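Local coordinates for 2-(hydroxymethyl)glutarate dehydrogenase (Eubacterium barkeri, PDB 3CKY), which reduces 2-formylglutarate to (S)-2-hydroxymethylglutarate with NADH during nicotinate fermentation, working as a homotetramer, at residues 13-18 against 129-134; 5-10 against 151-156. All coordinates share one frame; numbering follows the deposited sequence.

Contact 1 (13-18 against 129-134); sequences GAMGKP and KGAEAG
The pyrrolidine ring of P18 meets A131 obliquely at one corner and E132 at its edge. Methyl CB of A131 lies beyond the CG corner, displaced to one side of the ring plane and not over the face, 3.6 Å from P18 CG. Close to the ring plane, CA of E132 stands 3.7 Å from P18 CB, and the E132 methylene CG follows at 3.9 Å from the same CB. The E132 torsion that sets CG beside its own backbone N (chi1 -72°) brings this methylene to the proline, and the extended chain beyond it leads the carboxylate away from the ring.

M15 adds a second touch on A131: its SD lies 4.0 Å from A131 CB. Bends at chi2 and chi3 fold the flexible thioether toward this methyl. Alanine suits the place because one small methyl serves both ring and sulfur and lets the helices come close. Proline suits P18's place early in helix 16-25, where its lack of an N-H costs little.

Between the backbones, a water lies 3.0 Å from P18 O and 3.3 Å from E132 O, although other acceptors compete for its protons. E132 O also accepts from ND2 of N22. It belongs to the last turn of helix 127-133, which G134, with positive phi, ends in a Schellman motif.

Residues 13-18 belong to the glycine-rich NAD(+)-binding loop assigned by similarity, and G13 and G16 fit its Rossmann-type GxGxxG pattern. The M15 side chain is about 8 Å from that of K174, the probable active-site lysine. The side-chain groups that meet directly are apolar, and the water may link the two backbones: helix 127-133 packs against the start of helix 16-25, at the presumed NAD(+)-binding loop, by shape rather than by charge.

Contact 2 (5-10 against 151-156); sequences IKIGFI and QPVLSV
V153 carries most of this contact, with I7 facing it and I5 at the border. The side chains of I7 and V153 reach toward each other tip to tip: CD1 of I7 sits opposite the two methyls of the valine, 4.1 Å from V153 CG1 and almost as near to V153 CG2. In V153, CG1 anti to the backbone N (chi1 174°), with CG2 beside that N, places both methyls near the I7 tip. I5 adds a looser touch, its CG2 4.4 Å from V153 CG2.

All three residues are beta-branched and purely apolar. Isoleucine is at home in a strand, and I7 has the length to cover much of the 8.7 Å between its CA and that of V153; the shorter valine offers two methyls to one isoleucine tip. I7 is buried, and its side chain also touches F65 of strand 63-66 and V28 in the loop before strand 29-33, a setting that suits a large apolar residue.

Strand 6-10 lies inside the parallel part of the Rossmann sheet, between strands 29-33 and 63-66, and helix 144-157 packs on one face. I63 of the neighbouring strand touches both I7 and V153, while F9 and V156 both meet L23 of helix 16-25, which continues this apolar layer beside helix 144-157.

From the N terminus the chain first lays down strand 6-10, the strand half of contact 2, and then passes through the glycine-rich loop into helix 16-25; that loop and the first turn of the helix form the first half of contact 1. More than a hundred residues later helix 127-133 returns to the start of that helix and closes contact 1. The chain runs on through strand 136-141 into helix 144-157, whose arrival over strand 6-10 closes contact 2, so the loop of contact 2 encloses that of contact 1. Their centres are 13 Å apart, and F9 packs against G16. Together they tie the opening strand-turn-helix to the late helices of the nucleotide-binding domain.

Contact 1 (13-18 against 129-134)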
loop_
_atom_site.group_PDB
_atom_site.type_symbol
_atom_site.label_atom_id
_atom_site.label_comp_id
_atom_site.label_asym_id
_atom_site.label_seq_id
_atom_site.Cartn_x
_atom_site.Cartn_y
_atom_site.Cartn_z
ATOM N N GLY A 13 -13.168 -25.170 -24.002
ATOM C CA GLY A 13 -11.981 -24.379 -24.279
ATOM C C GLY A 13 -10.737 -25.232 -24.455
ATOM O O GLY A 13 -10.814 -26.402 -24.846
ATOM N N ALA A 14 -9.584 -24.631 -24.167
ATOM C CA ALA A 14 -8.304 -25.326 -24.246
ATOM C C ALA A 14 -8.239 -26.456 -23.219
ATOM O O ALA A 14 -7.585 -27.469 -23.451
ATOM C CB ALA A 14 -7.155 -24.347 -24.040
ATOM N N MET A 15 -8.929 -26.270 -22.094
ATOM C CA MET A 15 -9.006 -27.271 -21.036
ATOM C C MET A 15 -10.161 -28.239 -21.271
ATOM O O MET A 15 -9.983 -29.454 -21.194
ATOM C CB MET A 15 -9.203 -26.588 -19.680
ATOM C CG MET A 15 -8.131 -25.562 -19.328
ATOM S SD MET A 15 -6.540 -26.329 -19.013
ATOM C CE MET A 15 -6.847 -26.987 -17.383
ATOM N N GLY A 16 -11.345 -27.699 -21.557
ATOM C CA GLY A 16 -12.559 -28.505 -21.705
ATOM C C GLY A 16 -12.442 -29.607 -22.741
ATOM O O GLY A 16 -12.871 -30.742 -22.510
ATOM N N LYS A 17 -11.844 -29.273 -23.882
ATOM C CA LYS A 17 -11.739 -30.207 -24.994
ATOM C C LYS A 17 -10.980 -31.494 -24.618
ATOM O O LYS A 17 -11.553 -32.577 -24.717
ATOM C CB LYS A 17 -11.142 -29.519 -26.229
ATOM C CG LYS A 17 -11.294 -30.314 -27.515
ATOM N N PRO A 18 -9.704 -31.391 -24.177
ATOM C CA PRO A 18 -8.973 -32.611 -23.781
ATOM C C PRO A 18 -9.596 -33.390 -22.615
ATOM O O PRO A 18 -9.485 -34.617 -22.572
ATOM C CB PRO A 18 -7.583 -32.083 -23.390
ATOM C CG PRO A 18 -7.769 -30.646 -23.113
ATOM C CD PRO A 18 -8.855 -30.194 -24.042
ATOM N N LYS A 129 -1.398 -28.900 -21.263
ATOM C CA LYS A 129 -0.607 -30.127 -21.330
ATOM C C LYS A 129 -1.043 -31.148 -20.269
ATOM O O LYS A 129 -1.152 -32.345 -20.555
ATOM C CB LYS A 129 0.888 -29.816 -21.209
ATOM C CG LYS A 129 1.402 -28.916 -22.340
ATOM C CD LYS A 129 2.785 -29.334 -22.834
ATOM C CE LYS A 129 3.065 -28.792 -24.232
ATOM N NZ LYS A 129 4.352 -29.298 -24.768
ATOM N N GLY A 130 -1.305 -30.670 -19.056
ATOM C CA GLY A 130 -1.867 -31.511 -18.007
ATOM C C GLY A 130 -3.281 -31.964 -18.313
ATOM O O GLY A 130 -3.682 -33.056 -17.928
ATOM N N ALA A 131 -4.041 -31.116 -19.000
ATOM C CA ALA A 131 -5.400 -31.444 -19.410
ATOM C C ALA A 131 -5.392 -32.589 -20.425
ATOM O O ALA A 131 -6.187 -33.528 -20.330
ATOM C CB ALA A 131 -6.084 -30.216 -19.993
ATOM N N GLU A 132 -4.484 -32.494 -21.392
ATOM C CA GLU A 132 -4.314 -33.521 -22.418
ATOM C C GLU A 132 -3.879 -34.856 -21.820
ATOM O O GLU A 132 -4.461 -35.893 -22.121
ATOM C CB GLU A 132 -3.284 -33.068 -23.456
ATOM C CG GLU A 132 -3.780 -31.957 -24.374
ATOM C CD GLU A 132 -2.671 -31.321 -25.197
ATOM O OE1 GLU A 132 -2.925 -30.260 -25.805
ATOM O OE2 GLU A 132 -1.548 -31.872 -25.242
ATOM N N ALA A 133 -2.872 -34.812 -20.950
ATOM C CA ALA A 133 -2.335 -36.020 -20.317
ATOM C C ALA A 133 -3.239 -36.593 -19.221
ATOM O O ALA A 133 -2.993 -37.694 -18.740
ATOM C CB ALA A 133 -0.950 -35.743 -19.744
ATOM N N GLY A 134 -4.267 -35.849 -18.815
ATOM C CA GLY A 134 -5.141 -36.275 -17.724
ATOM C C GLY A 134 -4.456 -36.247 -16.365
ATOM O O GLY A 134 -4.798 -37.033 -15.475
HETATM O O HOH W 1 -7.166 -35.867 -24.001
#

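Contact 2 (5-10 against 151-156)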
loop_
_atom_site.group_PDB
_atom_site.type_symbol
_atom_site.label_atom_id
_atom_site.label_comp_id
_atom_site.label_asym_id
_atom_site.label_seq_id
_atom_site.Cartn_x
_atom_site.Cartn_y
_atom_site.Cartn_z
ATOM N N ILE A 5 -22.812 -43.057 -16.289
ATOM C CA ILE A 5 -22.825 -41.691 -15.792
ATOM C C ILE A 5 -22.808 -40.754 -17.006
ATOM O O ILE A 5 -22.168 -41.053 -18.025
ATOM C CB ILE A 5 -21.642 -41.419 -14.814
ATOM C CG1 ILE A 5 -21.851 -40.103 -14.052
ATOM C CG2 ILE A 5 -20.298 -41.437 -15.546
ATOM C CD1 ILE A 5 -22.973 -40.157 -13.029
ATOM N N LYS A 6 -23.550 -39.654 -16.912
ATOM C CA LYS A 6 -23.674 -38.712 -18.018
ATOM C C LYS A 6 -22.955 -37.422 -17.678
ATOM O O LYS A 6 -23.317 -36.742 -16.721
ATOM C CB LYS A 6 -25.148 -38.427 -18.322
ATOM C CG LYS A 6 -25.990 -39.665 -18.641
ATOM C CD LYS A 6 -25.389 -40.508 -19.759
ATOM C CE LYS A 6 -26.242 -41.726 -20.076
ATOM N NZ LYS A 6 -25.461 -42.739 -20.843
ATOM N N ILE A 7 -21.935 -37.100 -18.470
ATOM C CA ILE A 7 -21.139 -35.895 -18.277
ATOM C C ILE A 7 -21.507 -34.825 -19.298
ATOM O O ILE A 7 -21.723 -35.122 -20.467
ATOM C CB ILE A 7 -19.625 -36.199 -18.375
ATOM C CG1 ILE A 7 -19.247 -37.358 -17.443
ATOM C CG2 ILE A 7 -18.803 -34.959 -18.055
ATOM C CD1 ILE A 7 -19.888 -37.301 -16.065
ATOM N N GLY A 8 -21.567 -33.579 -18.838
ATOM C CA GLY A 8 -21.864 -32.437 -19.693
ATOM C C GLY A 8 -20.778 -31.381 -19.621
ATOM O O GLY A 8 -20.125 -31.210 -18.589
ATOM N N PHE A 9 -20.587 -30.675 -20.729
ATOM C CA PHE A 9 -19.612 -29.594 -20.815
ATOM C C PHE A 9 -20.262 -28.320 -21.347
ATOM O O PHE A 9 -20.626 -28.240 -22.523
ATOM C CB PHE A 9 -18.452 -29.997 -21.727
ATOM C CG PHE A 9 -17.469 -30.922 -21.079
ATOM C CD1 PHE A 9 -17.639 -32.300 -21.147
ATOM C CD2 PHE A 9 -16.372 -30.418 -20.396
ATOM C CE1 PHE A 9 -16.729 -33.161 -20.546
ATOM C CE2 PHE A 9 -15.455 -31.275 -19.793
ATOM C CZ PHE A 9 -15.633 -32.645 -19.871
ATOM N N ILE A 10 -20.405 -27.332 -20.467
ATOM C CA ILE A 10 -20.846 -25.994 -20.852
ATOM C C ILE A 10 -19.609 -25.188 -21.236
ATOM O O ILE A 10 -18.970 -24.550 -20.387
ATOM C CB ILE A 10 -21.643 -25.308 -19.718
ATOM C CG1 ILE A 10 -22.905 -26.124 -19.418
ATOM C CG2 ILE A 10 -22.039 -23.892 -20.108
ATOM C CD1 ILE A 10 -23.668 -25.655 -18.216
ATOM N N GLN A 151 -15.658 -37.904 -7.455
ATOM C CA GLN A 151 -14.227 -38.266 -7.451
ATOM C C GLN A 151 -13.779 -39.214 -8.579
ATOM O O GLN A 151 -12.755 -38.966 -9.210
ATOM C CB GLN A 151 -13.832 -38.830 -6.077
ATOM C CG GLN A 151 -12.378 -39.281 -5.937
ATOM C CD GLN A 151 -12.131 -40.692 -6.449
ATOM O OE1 GLN A 151 -12.981 -41.578 -6.322
ATOM N NE2 GLN A 151 -10.958 -40.910 -7.027
ATOM N N PRO A 152 -14.532 -40.300 -8.832
ATOM C CA PRO A 152 -14.157 -41.205 -9.930
ATOM C C PRO A 152 -14.080 -40.543 -11.317
ATOM O O PRO A 152 -13.204 -40.874 -12.114
ATOM C CB PRO A 152 -15.260 -42.279 -9.900
ATOM C CG PRO A 152 -15.806 -42.226 -8.519
ATOM C CD PRO A 152 -15.736 -40.777 -8.130
ATOM N N VAL A 153 -14.993 -39.622 -11.597
ATOM C CA VAL A 153 -14.963 -38.858 -12.847
ATOM C C VAL A 153 -13.778 -37.883 -12.853
ATOM O O VAL A 153 -13.066 -37.771 -13.845
ATOM C CB VAL A 153 -16.305 -38.103 -13.074
ATOM C CG1 VAL A 153 -16.232 -37.186 -14.294
ATOM C CG2 VAL A 153 -17.438 -39.100 -13.232
ATOM N N LEU A 154 -13.580 -37.181 -11.740
ATOM C CA LEU A 154 -12.414 -36.309 -11.561
ATOM C C LEU A 154 -11.101 -37.067 -11.783
ATOM O O LEU A 154 -10.154 -36.533 -12.356
ATOM C CB LEU A 154 -12.419 -35.699 -10.151
ATOM C CG LEU A 154 -13.058 -34.326 -9.931
ATOM C CD1 LEU A 154 -14.111 -33.971 -10.979
ATOM C CD2 LEU A 154 -13.629 -34.245 -8.517
ATOM N N SER A 155 -11.064 -38.319 -11.335
ATOM C CA SER A 155 -9.857 -39.142 -11.420
ATOM C C SER A 155 -9.477 -39.551 -12.841
ATOM O O SER A 155 -8.339 -39.945 -13.073
ATOM C CB SER A 155 -10.010 -40.386 -10.548
ATOM O OG SER A 155 -10.071 -40.007 -9.181
ATOM N N VAL A 156 -10.413 -39.462 -13.784
ATOM C CA VAL A 156 -10.080 -39.687 -15.203
ATOM C C VAL A 156 -9.392 -38.462 -15.806
ATOM O O VAL A 156 -8.392 -38.593 -16.500
ATOM C CB VAL A 156 -11.312 -40.109 -16.070
ATOM C CG1 VAL A 156 -12.446 -39.128 -15.927
ATOM C CG2 VAL A 156 -10.924 -40.221 -17.533
#